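Local coordinates for dermonecrotic toxin (Pasteurella multocida, PDB 2EBF), which induces bone resorption, acts as a potent mitogen and is associated with severe atrophic rhinitis of pigs, and is represented here by its C-terminal region, at residues 95-106 and 118-129; 152-160 and 170-178. All blocks are in the same frame, centred on the assembly; numbering follows the deposited sequence.

Contact 1 of 2, residues 95-106 and 118-129; sequences MHELMELIDLYE and FRELRTQLEKAL. With GLC (alpha-D-glucopyranose), chain C.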
loop_
_atom_site.group_PDB
_atom_site.type_symbol
_atom_site.label_atom_id
_atom_site.label_comp_id
_atom_site.label_asym_id
_atom_site.label_seq_id
_atom_site.Cartn_x
_atom_site.Cartn_y
_atom_site.Cartn_z
ATOM N N MET A 95 9.940 -13.763 13.559
ATOM C CA MET A 95 11.164 -14.342 12.987
ATOM C C MET A 95 12.087 -13.290 12.400
ATOM O O MET A 95 13.287 -13.300 12.671
ATOM C CB MET A 95 10.815 -15.406 11.958
ATOM C CG MET A 95 10.292 -16.657 12.628
ATOM S SD MET A 95 9.378 -17.748 11.546
ATOM C CE MET A 95 10.718 -18.558 10.661
ATOM N N HIS A 96 11.529 -12.360 11.633
ATOM C CA HIS A 96 12.328 -11.242 11.112
ATOM C C HIS A 96 12.910 -10.380 12.248
ATOM O O HIS A 96 14.059 -9.962 12.175
ATOM C CB HIS A 96 11.513 -10.372 10.148
ATOM C CG HIS A 96 11.324 -10.967 8.780
ATOM N ND1 HIS A 96 10.102 -11.417 8.330
ATOM C CD2 HIS A 96 12.188 -11.142 7.747
ATOM C CE1 HIS A 96 10.221 -11.851 7.084
ATOM N NE2 HIS A 96 11.479 -11.703 6.711
ATOM N N GLU A 97 12.117 -10.131 13.295
ATOM C CA GLU A 97 12.581 -9.409 14.479
ATOM C C GLU A 97 13.767 -10.113 15.143
ATOM O O GLU A 97 14.756 -9.455 15.513
ATOM C CB GLU A 97 11.435 -9.207 15.483
ATOM C CG GLU A 97 10.343 -8.230 15.002
ATOM C CD GLU A 97 9.128 -8.163 15.932
ATOM O OE1 GLU A 97 9.120 -8.846 16.964
ATOM O OE2 GLU A 97 8.172 -7.424 15.627
ATOM N N LEU A 98 13.688 -11.439 15.267
ATOM C CA LEU A 98 14.788 -12.222 15.842
ATOM C C LEU A 98 16.046 -12.111 14.996
ATOM O O LEU A 98 17.155 -12.007 15.531
ATOM C CB LEU A 98 14.416 -13.701 15.962
ATOM C CG LEU A 98 14.919 -14.481 17.197
ATOM C CD1 LEU A 98 14.926 -15.988 16.986
ATOM C CD2 LEU A 98 16.235 -13.984 17.832
ATOM N N MET A 99 15.874 -12.157 13.679
ATOM C CA MET A 99 17.003 -11.962 12.774
ATOM C C MET A 99 17.700 -10.635 13.094
ATOM O O MET A 99 18.918 -10.605 13.233
ATOM C CB MET A 99 16.557 -11.983 11.313
ATOM C CG MET A 99 16.110 -13.340 10.765
ATOM S SD MET A 99 15.651 -13.083 9.036
ATOM C CE MET A 99 14.850 -14.629 8.679
ATOM N N GLU A 100 16.927 -9.550 13.232
ATOM C CA GLU A 100 17.524 -8.252 13.582
ATOM C C GLU A 100 18.275 -8.289 14.923
ATOM O O GLU A 100 19.400 -7.789 15.011
ATOM C CB GLU A 100 16.528 -7.081 13.538
ATOM C CG GLU A 100 17.214 -5.739 13.927
ATOM C CD GLU A 100 16.321 -4.507 13.844
ATOM O OE1 GLU A 100 15.268 -4.532 13.170
ATOM O OE2 GLU A 100 16.695 -3.486 14.463
ATOM N N LEU A 101 17.669 -8.893 15.952
ATOM C CA LEU A 101 18.342 -9.030 17.249
ATOM C C LEU A 101 19.712 -9.692 17.120
ATOM O O LEU A 101 20.675 -9.261 17.754
ATOM C CB LEU A 101 17.480 -9.818 18.247
ATOM C CG LEU A 101 16.120 -9.227 18.631
ATOM C CD1 LEU A 101 15.517 -10.015 19.775
ATOM C CD2 LEU A 101 16.260 -7.764 19.006
ATOM N N ILE A 102 19.776 -10.723 16.307
ATOM C CA ILE A 102 21.003 -11.406 16.047
ATOM C C ILE A 102 22.000 -10.553 15.272
ATOM O O ILE A 102 23.127 -10.493 15.626
ATOM C CB ILE A 102 20.759 -12.749 15.381
ATOM C CG1 ILE A 102 19.954 -13.642 16.313
ATOM C CG2 ILE A 102 22.003 -13.386 14.996
ATOM C CD1 ILE A 102 19.456 -14.845 15.670
ATOM N N ASP A 103 21.540 -9.888 14.233
ATOM C CA ASP A 103 22.339 -8.882 13.517
ATOM C C ASP A 103 23.001 -7.881 14.471
ATOM O O ASP A 103 24.205 -7.632 14.389
ATOM C CB ASP A 103 21.469 -8.108 12.518
ATOM C CG ASP A 103 21.051 -8.933 11.318
ATOM O OD1 ASP A 103 21.638 -10.012 11.051
ATOM O OD2 ASP A 103 20.106 -8.487 10.631
ATOM N N LEU A 104 22.197 -7.312 15.371
ATOM C CA LEU A 104 22.645 -6.288 16.298
ATOM C C LEU A 104 23.651 -6.842 17.308
ATOM O O LEU A 104 24.646 -6.188 17.617
ATOM C CB LEU A 104 21.453 -5.677 17.038
ATOM C CG LEU A 104 20.493 -4.793 16.228
ATOM C CD1 LEU A 104 19.265 -4.448 17.059
ATOM C CD2 LEU A 104 21.182 -3.513 15.748
ATOM N N TYR A 105 23.380 -8.048 17.806
ATOM C CA TYR A 105 24.274 -8.726 18.739
ATOM C C TYR A 105 25.626 -9.005 18.097
ATOM O O TYR A 105 26.668 -8.747 18.706
ATOM C CB TYR A 105 23.644 -10.029 19.224
ATOM C CG TYR A 105 24.458 -10.756 20.274
ATOM C CD1 TYR A 105 24.192 -10.577 21.636
ATOM C CD2 TYR A 105 25.490 -11.626 19.906
ATOM C CE1 TYR A 105 24.921 -11.250 22.599
ATOM C CE2 TYR A 105 26.226 -12.303 20.862
ATOM C CZ TYR A 105 25.937 -12.109 22.206
ATOM O OH TYR A 105 26.671 -12.768 23.156
ATOM N N GLU A 106 25.595 -9.532 16.875
ATOM C CA GLU A 106 26.795 -9.821 16.089
ATOM C C GLU A 106 27.631 -8.553 15.881
ATOM O O GLU A 106 28.855 -8.587 15.955
ATOM C CB GLU A 106 26.390 -10.419 14.740
ATOM C CG GLU A 106 27.528 -10.822 13.831
ATOM C CD GLU A 106 27.035 -11.340 12.495
ATOM O OE1 GLU A 106 26.207 -10.659 11.842
ATOM O OE2 GLU A 106 27.474 -12.435 12.097
ATOM N N PHE A 118 24.189 -18.425 17.372
ATOM C CA PHE A 118 23.287 -17.372 16.891
ATOM C C PHE A 118 23.246 -17.326 15.363
ATOM O O PHE A 118 22.181 -17.159 14.760
ATOM C CB PHE A 118 23.677 -16.005 17.472
ATOM C CG PHE A 118 23.336 -15.833 18.944
ATOM C CD1 PHE A 118 23.552 -14.615 19.579
ATOM C CD2 PHE A 118 22.788 -16.882 19.688
ATOM C CE1 PHE A 118 23.246 -14.443 20.938
ATOM C CE2 PHE A 118 22.474 -16.712 21.042
ATOM C CZ PHE A 118 22.707 -15.489 21.664
ATOM N N ARG A 119 24.405 -17.492 14.735
ATOM C CA ARG A 119 24.478 -17.521 13.272
ATOM C C ARG A 119 23.731 -18.715 12.691
ATOM O O ARG A 119 23.059 -18.598 11.656
ATOM C CB ARG A 119 25.936 -17.533 12.800
ATOM C CG ARG A 119 26.670 -16.210 13.050
ATOM C CD ARG A 119 28.117 -16.297 12.566
ATOM N NE ARG A 119 28.747 -14.975 12.527
ATOM C CZ ARG A 119 29.869 -14.636 13.160
ATOM N NH1 ARG A 119 30.527 -15.521 13.902
ATOM N NH2 ARG A 119 30.338 -13.400 13.039
ATOM N N GLU A 120 23.855 -19.866 13.348
ATOM C CA GLU A 120 23.137 -21.054 12.903
ATOM C C GLU A 120 21.634 -20.827 13.013
ATOM O O GLU A 120 20.883 -21.140 12.092
ATOM C CB GLU A 120 23.563 -22.294 13.691
ATOM C CG GLU A 120 22.578 -23.482 13.572
ATOM C CD GLU A 120 22.463 -24.056 12.158
ATOM O OE1 GLU A 120 21.529 -24.876 11.897
ATOM O OE2 GLU A 120 23.313 -23.704 11.309
ATOM N N LEU A 121 21.208 -20.269 14.139
ATOM C CA LEU A 121 19.802 -19.939 14.348
ATOM C C LEU A 121 19.291 -18.949 13.296
ATOM O O LEU A 121 18.189 -19.108 12.774
ATOM C CB LEU A 121 19.589 -19.369 15.753
ATOM C CG LEU A 121 18.182 -18.903 16.133
ATOM C CD1 LEU A 121 17.125 -20.002 15.956
ATOM C CD2 LEU A 121 18.173 -18.377 17.559
ATOM N N ARG A 122 20.085 -17.925 13.002
ATOM C CA ARG A 122 19.706 -16.942 11.981
ATOM C C ARG A 122 19.512 -17.604 10.616
ATOM O O ARG A 122 18.554 -17.305 9.907
ATOM C CB ARG A 122 20.738 -15.812 11.896
ATOM C CG ARG A 122 20.320 -14.683 10.958
ATOM C CD ARG A 122 21.290 -13.503 11.007
ATOM N NE ARG A 122 22.671 -13.915 10.769
ATOM C CZ ARG A 122 23.738 -13.163 11.041
ATOM N NH1 ARG A 122 23.593 -11.954 11.553
ATOM N NH2 ARG A 122 24.958 -13.627 10.796
ATOM N N THR A 123 20.417 -18.509 10.254
ATOM C CA THR A 123 20.296 -19.239 8.986
ATOM C C THR A 123 19.021 -20.103 8.981
ATOM O O THR A 123 18.327 -20.189 7.967
ATOM C CB THR A 123 21.555 -20.083 8.714
ATOM O OG1 THR A 123 22.691 -19.215 8.675
ATOM C CG2 THR A 123 21.457 -20.805 7.378
ATOM N N GLN A 124 18.698 -20.715 10.123
ATOM C CA GLN A 124 17.454 -21.501 10.251
ATOM C C GLN A 124 16.218 -20.670 9.965
ATOM O O GLN A 124 15.272 -21.145 9.317
ATOM C CB GLN A 124 17.315 -22.127 11.643
ATOM C CG GLN A 124 18.332 -23.218 11.943
ATOM C CD GLN A 124 18.331 -23.659 13.394
ATOM O OE1 GLN A 124 19.082 -24.572 13.765
ATOM N NE2 GLN A 124 17.498 -23.031 14.224
ATOM N N LEU A 125 16.206 -19.451 10.494
ATOM C CA LEU A 125 15.074 -18.549 10.309
ATOM C C LEU A 125 14.985 -18.150 8.847
ATOM O O LEU A 125 13.902 -18.099 8.281
ATOM C CB LEU A 125 15.221 -17.300 11.185
ATOM C CG LEU A 125 15.236 -17.530 12.712
ATOM C CD1 LEU A 125 15.845 -16.309 13.398
ATOM C CD2 LEU A 125 13.833 -17.803 13.223
ATOM N N GLU A 126 16.126 -17.861 8.240
ATOM C CA GLU A 126 16.138 -17.516 6.804
ATOM C C GLU A 126 15.553 -18.638 5.948
ATOM O O GLU A 126 14.739 -18.391 5.048
ATOM C CB GLU A 126 17.543 -17.175 6.345
ATOM C CG GLU A 126 18.106 -15.892 6.888
ATOM C CD GLU A 126 19.569 -15.731 6.511
ATOM O OE1 GLU A 126 20.095 -16.615 5.800
ATOM O OE2 GLU A 126 20.198 -14.736 6.915
ATOM N N LYS A 127 15.947 -19.871 6.249
ATOM C CA LYS A 127 15.477 -21.033 5.512
ATOM C C LYS A 127 14.002 -21.353 5.780
ATOM O O LYS A 127 13.332 -21.894 4.907
ATOM C CB LYS A 127 16.351 -22.263 5.801
ATOM C CG LYS A 127 17.796 -22.117 5.327
ATOM C CD LYS A 127 18.474 -23.473 5.112
ATOM C CE LYS A 127 18.838 -24.152 6.414
ATOM N NZ LYS A 127 19.477 -25.494 6.176
ATOM N N ALA A 128 13.502 -21.029 6.975
ATOM C CA ALA A 128 12.101 -21.254 7.301
ATOM C C ALA A 128 11.169 -20.279 6.577
ATOM O O ALA A 128 9.993 -20.596 6.333
ATOM C CB ALA A 128 11.882 -21.167 8.822
ATOM N N LEU A 129 11.686 -19.092 6.268
ATOM C CA LEU A 129 10.903 -18.021 5.641
ATOM C C LEU A 129 11.017 -17.967 4.122
ATOM O O LEU A 129 10.027 -17.716 3.428
ATOM C CB LEU A 129 11.373 -16.686 6.187
ATOM C CG LEU A 129 10.586 -15.993 7.304
ATOM C CD1 LEU A 129 9.543 -16.885 7.958
ATOM C CD2 LEU A 129 11.560 -15.428 8.280
HETATM C C1 GLC C . 22.361 -8.086 5.182
HETATM C C2 GLC C . 22.952 -6.768 4.682
HETATM C C3 GLC C . 24.384 -6.619 5.212
HETATM C C4 GLC C . 24.412 -6.715 6.736
HETATM C C5 GLC C . 23.697 -7.982 7.221
HETATM C C6 GLC C . 23.500 -7.953 8.731
HETATM O O1 GLC C . 23.131 -9.153 4.624
HETATM O O2 GLC C . 22.930 -6.741 3.248
HETATM O O3 GLC C . 24.977 -5.384 4.809
HETATM O O4 GLC C . 25.779 -6.705 7.189
HETATM O O5 GLC C . 22.399 -8.115 6.621
HETATM O O6 GLC C . 22.658 -6.841 9.059
#

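Contact 2 of 2, residues 152-160 and 170-178; sequences ARFLLRTAM and STADLIRFA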
loop_
_atom_site.group_PDB
_atom_site.type_symbol
_atom_site.label_atom_id
_atom_site.label_comp_id
_atom_site.label_asym_id
_atom_site.label_seq_id
_atom_site.Cartn_x
_atom_site.Cartn_y
_atom_site.Cartn_z
ATOM N N ALA A 152 10.451 -5.953 6.170
ATOM C CA ALA A 152 10.592 -7.345 5.731
ATOM C C ALA A 152 9.306 -8.148 5.922
ATOM O O ALA A 152 8.918 -8.936 5.058
ATOM C CB ALA A 152 11.760 -8.023 6.438
ATOM N N ARG A 153 8.651 -7.957 7.064
ATOM C CA ARG A 153 7.395 -8.637 7.335
ATOM C C ARG A 153 6.343 -8.314 6.278
ATOM O O ARG A 153 5.681 -9.208 5.755
ATOM C CB ARG A 153 6.869 -8.227 8.706
ATOM C CG ARG A 153 5.562 -8.917 9.076
ATOM C CD ARG A 153 5.026 -8.398 10.411
ATOM N NE ARG A 153 3.775 -9.082 10.746
ATOM C CZ ARG A 153 3.001 -8.772 11.785
ATOM N NH1 ARG A 153 3.341 -7.783 12.596
ATOM N NH2 ARG A 153 1.882 -9.446 12.006
ATOM N N PHE A 154 6.194 -7.027 5.975
ATOM C CA PHE A 154 5.226 -6.563 4.998
ATOM C C PHE A 154 5.578 -7.094 3.610
ATOM O O PHE A 154 4.718 -7.585 2.882
ATOM C CB PHE A 154 5.198 -5.029 4.971
ATOM C CG PHE A 154 4.368 -4.461 3.856
ATOM C CD1 PHE A 154 3.039 -4.116 4.070
ATOM C CD2 PHE A 154 4.910 -4.293 2.582
ATOM C CE1 PHE A 154 2.265 -3.602 3.034
ATOM C CE2 PHE A 154 4.141 -3.780 1.537
ATOM C CZ PHE A 154 2.827 -3.439 1.761
ATOM N N LEU A 155 6.852 -6.997 3.258
ATOM C CA LEU A 155 7.274 -7.410 1.930
ATOM C C LEU A 155 7.143 -8.912 1.711
ATOM O O LEU A 155 6.720 -9.325 0.638
ATOM C CB LEU A 155 8.682 -6.912 1.619
ATOM C CG LEU A 155 8.804 -5.389 1.471
ATOM C CD1 LEU A 155 10.262 -4.996 1.565
ATOM C CD2 LEU A 155 8.154 -4.847 0.174
ATOM N N LEU A 156 7.489 -9.725 2.707
ATOM C CA LEU A 156 7.326 -11.186 2.558
ATOM C C LEU A 156 5.847 -11.584 2.510
ATOM O O LEU A 156 5.465 -12.468 1.757
ATOM C CB LEU A 156 8.068 -11.974 3.646
ATOM C CG LEU A 156 7.986 -13.500 3.514
ATOM C CD1 LEU A 156 8.646 -13.976 2.212
ATOM C CD2 LEU A 156 8.682 -14.122 4.681
ATOM N N ARG A 157 5.022 -10.917 3.308
ATOM C CA ARG A 157 3.588 -11.126 3.278
ATOM C C ARG A 157 3.035 -10.856 1.897
ATOM O O ARG A 157 2.290 -11.672 1.357
ATOM C CB ARG A 157 2.899 -10.216 4.305
ATOM C CG ARG A 157 1.399 -10.145 4.169
ATOM C CD ARG A 157 0.869 -8.886 4.849
ATOM N NE ARG A 157 1.272 -8.824 6.248
ATOM C CZ ARG A 157 1.455 -7.699 6.936
ATOM N NH1 ARG A 157 1.283 -6.515 6.355
ATOM N NH2 ARG A 157 1.824 -7.759 8.206
ATOM N N THR A 158 3.430 -9.723 1.318
ATOM C CA THR A 158 2.993 -9.312 -0.014
ATOM C C THR A 158 3.476 -10.308 -1.084
ATOM O O THR A 158 2.711 -10.706 -1.985
ATOM C CB THR A 158 3.488 -7.864 -0.322
ATOM O OG1 THR A 158 3.059 -6.976 0.726
ATOM C CG2 THR A 158 2.969 -7.359 -1.673
ATOM N N ALA A 159 4.744 -10.707 -0.975
ATOM C CA ALA A 159 5.347 -11.645 -1.923
ATOM C C ALA A 159 4.596 -12.980 -1.918
ATOM O O ALA A 159 4.305 -13.524 -2.975
ATOM C CB ALA A 159 6.815 -11.874 -1.592
ATOM N N MET A 160 4.271 -13.486 -0.732
ATOM C CA MET A 160 3.593 -14.779 -0.612
ATOM C C MET A 160 2.183 -14.701 -1.171
ATOM O O MET A 160 1.740 -15.615 -1.866
ATOM C CB MET A 160 3.579 -15.272 0.837
ATOM C CG MET A 160 4.953 -15.742 1.336
ATOM S SD MET A 160 4.930 -16.509 2.963
ATOM C CE MET A 160 4.326 -15.169 3.991
ATOM N N SER A 170 2.930 -6.387 -7.253
ATOM C CA SER A 170 3.237 -5.179 -6.486
ATOM C C SER A 170 4.545 -5.278 -5.712
ATOM O O SER A 170 5.102 -4.271 -5.332
ATOM C CB SER A 170 2.090 -4.844 -5.527
ATOM O OG SER A 170 1.808 -5.938 -4.674
ATOM N N THR A 171 5.027 -6.496 -5.473
ATOM C CA THR A 171 6.181 -6.690 -4.581
ATOM C C THR A 171 7.443 -5.979 -5.059
ATOM O O THR A 171 8.109 -5.288 -4.283
ATOM C CB THR A 171 6.457 -8.199 -4.326
ATOM O OG1 THR A 171 5.281 -8.812 -3.784
ATOM C CG2 THR A 171 7.606 -8.403 -3.342
ATOM N N ALA A 172 7.791 -6.149 -6.332
ATOM C CA ALA A 172 9.016 -5.549 -6.838
ATOM C C ALA A 172 9.010 -4.028 -6.631
ATOM O O ALA A 172 9.984 -3.439 -6.145
ATOM C CB ALA A 172 9.213 -5.893 -8.332
ATOM N N ASP A 173 7.907 -3.394 -7.008
ATOM C CA ASP A 173 7.803 -1.943 -6.899
ATOM C C ASP A 173 7.732 -1.480 -5.437
ATOM O O ASP A 173 8.231 -0.411 -5.112
ATOM C CB ASP A 173 6.613 -1.427 -7.703
ATOM C CG ASP A 173 6.865 -1.438 -9.196
ATOM O OD1 ASP A 173 8.024 -1.221 -9.630
ATOM O OD2 ASP A 173 5.898 -1.669 -9.940
ATOM N N LEU A 174 7.115 -2.273 -4.564
ATOM C CA LEU A 174 7.099 -1.925 -3.128
ATOM C C LEU A 174 8.515 -2.044 -2.533
ATOM O O LEU A 174 8.901 -1.258 -1.660
ATOM C CB LEU A 174 6.058 -2.733 -2.345
ATOM C CG LEU A 174 4.604 -2.240 -2.472
ATOM C CD1 LEU A 174 3.589 -3.358 -2.224
ATOM C CD2 LEU A 174 4.319 -1.048 -1.549
ATOM N N ILE A 175 9.298 -3.001 -3.039
ATOM C CA ILE A 175 10.721 -3.085 -2.687
ATOM C C ILE A 175 11.469 -1.841 -3.179
ATOM O O ILE A 175 12.254 -1.265 -2.431
ATOM C CB ILE A 175 11.388 -4.383 -3.229
ATOM C CG1 ILE A 175 10.888 -5.604 -2.446
ATOM C CG2 ILE A 175 12.931 -4.277 -3.203
ATOM C CD1 ILE A 175 11.231 -6.967 -3.114
ATOM N N ARG A 176 11.219 -1.421 -4.421
ATOM C CA ARG A 176 11.881 -0.223 -4.953
ATOM C C ARG A 176 11.577 1.013 -4.098
ATOM O O ARG A 176 12.477 1.806 -3.799
ATOM C CB ARG A 176 11.499 0.020 -6.416
ATOM C CG ARG A 176 11.862 -1.125 -7.339
ATOM C CD ARG A 176 11.586 -0.747 -8.781
ATOM N NE ARG A 176 12.231 -1.646 -9.733
ATOM C CZ ARG A 176 11.607 -2.588 -10.434
ATOM N NH1 ARG A 176 10.299 -2.778 -10.311
ATOM N NH2 ARG A 176 12.305 -3.332 -11.285
ATOM N N PHE A 177 10.311 1.163 -3.705
ATOM C CA PHE A 177 9.904 2.225 -2.774
ATOM C C PHE A 177 10.689 2.162 -1.462
ATOM O O PHE A 177 11.218 3.177 -1.010
ATOM C CB PHE A 177 8.392 2.154 -2.502
ATOM C CG PHE A 177 7.930 3.016 -1.336
ATOM C CD1 PHE A 177 7.978 4.400 -1.417
ATOM C CD2 PHE A 177 7.447 2.424 -0.172
ATOM C CE1 PHE A 177 7.563 5.197 -0.351
ATOM C CE2 PHE A 177 7.014 3.204 0.898
ATOM C CZ PHE A 177 7.075 4.595 0.809
ATOM N N ALA A 178 10.758 0.966 -0.864
ATOM C CA ALA A 178 11.426 0.772 0.429
ATOM C C ALA A 178 12.897 1.148 0.347
ATOM O O ALA A 178 13.421 1.813 1.238
ATOM C CB ALA A 178 11.281 -0.675 0.901
#

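Contact 1 of 2, residues 95-106 and 118-129
Met95 and Met99 both pack on Leu125 and Leu129, and Met95 also on Ala128, at the tightly packed end of this contact. The Met95 chain bends at its last torsion (chi3 78°), bringing CE to within 3.4 Å of both Ala128 CB and Leu129 CD1. Met99 instead runs out straight, and its CE meets Leu129 CD2 tip to tip at 3.4 Å. These carbon pairs are closer than usual van der Waals contact; unbranched, flexible methionine chains can bend or extend to lay their terminal methyls against Ala128 and Leu129. The same Leu129 methyl, CD2, lies over a face of the His96 ring, 4.1 Å from its centroid, a CH-pi contact; His96 NE2 is hydrogen-bonded to Tyr130 OH. Leu98 CD1 and Leu125 CD1 continue the apolar seam toward Ile102, which packs on Phe118 and on the aliphatic part of Arg122.

Helices 88-108 and 115-129 thus form an antiparallel alpha-hairpin within the membrane localization domain, their local axes 9.7 Å apart at an angle of 152°. At the turn end the edge of Phe118 points at the face of Tyr105 in a T-shaped stack, centroids 4.8 Å apart, and the Tyr105 hydroxyl bonds Ser112 of the connecting loop.

The more open side is a salt-bridge network of Asp103, Glu106, Arg119 and Arg122. Arg122, a knob among Met99, Ile102, Asp103 and Glu106, grips Glu106 end-on, NH1 to OE1 and NH2 to OE2, both nitrogens lying off the carboxylate plane. Arg122 NH1 also forms a salt bridge with Asp103 OD1 at 2.8 Å. Exposed Arg119 adds its NE at 2.9 Å from Glu106 OE2, so that this oxygen serves two arginines and the carboxylate is probably held firmly anionic. Asp103 OD2, 3.4 Å from glucose O6, forms a salt bridge with Lys147, which also bonds the sugar; both residues line this glycan pocket.

Contact 2 of 2, residues 152-160 and 170-178
Leu174 packs against Phe154, Leu155 and Thr158, and its side chain can be followed outward across the gap. Leu174 CB lies 3.9 Å from Leu155 CD2, while CG, beside the backbone N (chi1 -79°), forks into the two methyls that meet the ring. Leu174 CD1 meets the rim of the Phe154 ring in its plane, 3.8 Å from Phe154 CE2, and also approaches Thr158 CG2. Leu174 CD2 touches the same ring carbon, Phe154 CE2, at 4.1 Å. Leucine suits the place because its fork lets it straddle a ring edge, and Met330 of helix 312-333 packs on it from outside the pair.

Leu155 crosses Ile175 obliquely, its CD2 3.9 Å from Ile175 CG1, and its CD1 lies loosely near Ala178.

No hydrogen bond joins the two segments, and the threonines show how polar groups are accommodated without one. Thr158 turns OG1 back onto Phe154 O, 2.8 Å away and above the carbonyl plane; the backbone N of Thr158 reaches that oxygen from the opposite face, so the carbonyl accepts twice. The rotation (chi1 -54°) leaves the Thr158 methyl CG2 facing Thr171 OG1 and Ser170 OG. Those hydroxyls are engaged by Glu162 and Ser168, respectively. Small Ala159, with CB 4.0 Å from Thr171 CG2, allows the backbones to draw close there.

Helices 151-164 and 171-180, local axes 10.0 Å apart and inclined at 165°, make a nearly antiparallel alpha-hairpin with a buried, largely apolar seam.

Overall arrangement
Following the chain, helix 88-108 turns back through a short loop into helix 115-129, and contact 1 closes that hairpin. The chain then passes through helix 135-143 before helix 151-164 and helix 171-180 pair in contact 2. The two closures therefore stand in series, neither nested nor crossing, their centres about 19 Å apart. They nevertheless touch: His96 packs on Ala152 and Leu156, and Leu156 also meets Leu129. Helix 135-143 bridges them, placing Leu142 against contact 1 and Leu137 against contact 2. Arg153 and Arg157 add salt bridges to Asp89 on helix 88-108. Contact 2, nearer the centre of the chain, also connects this helical region to helix 312-333.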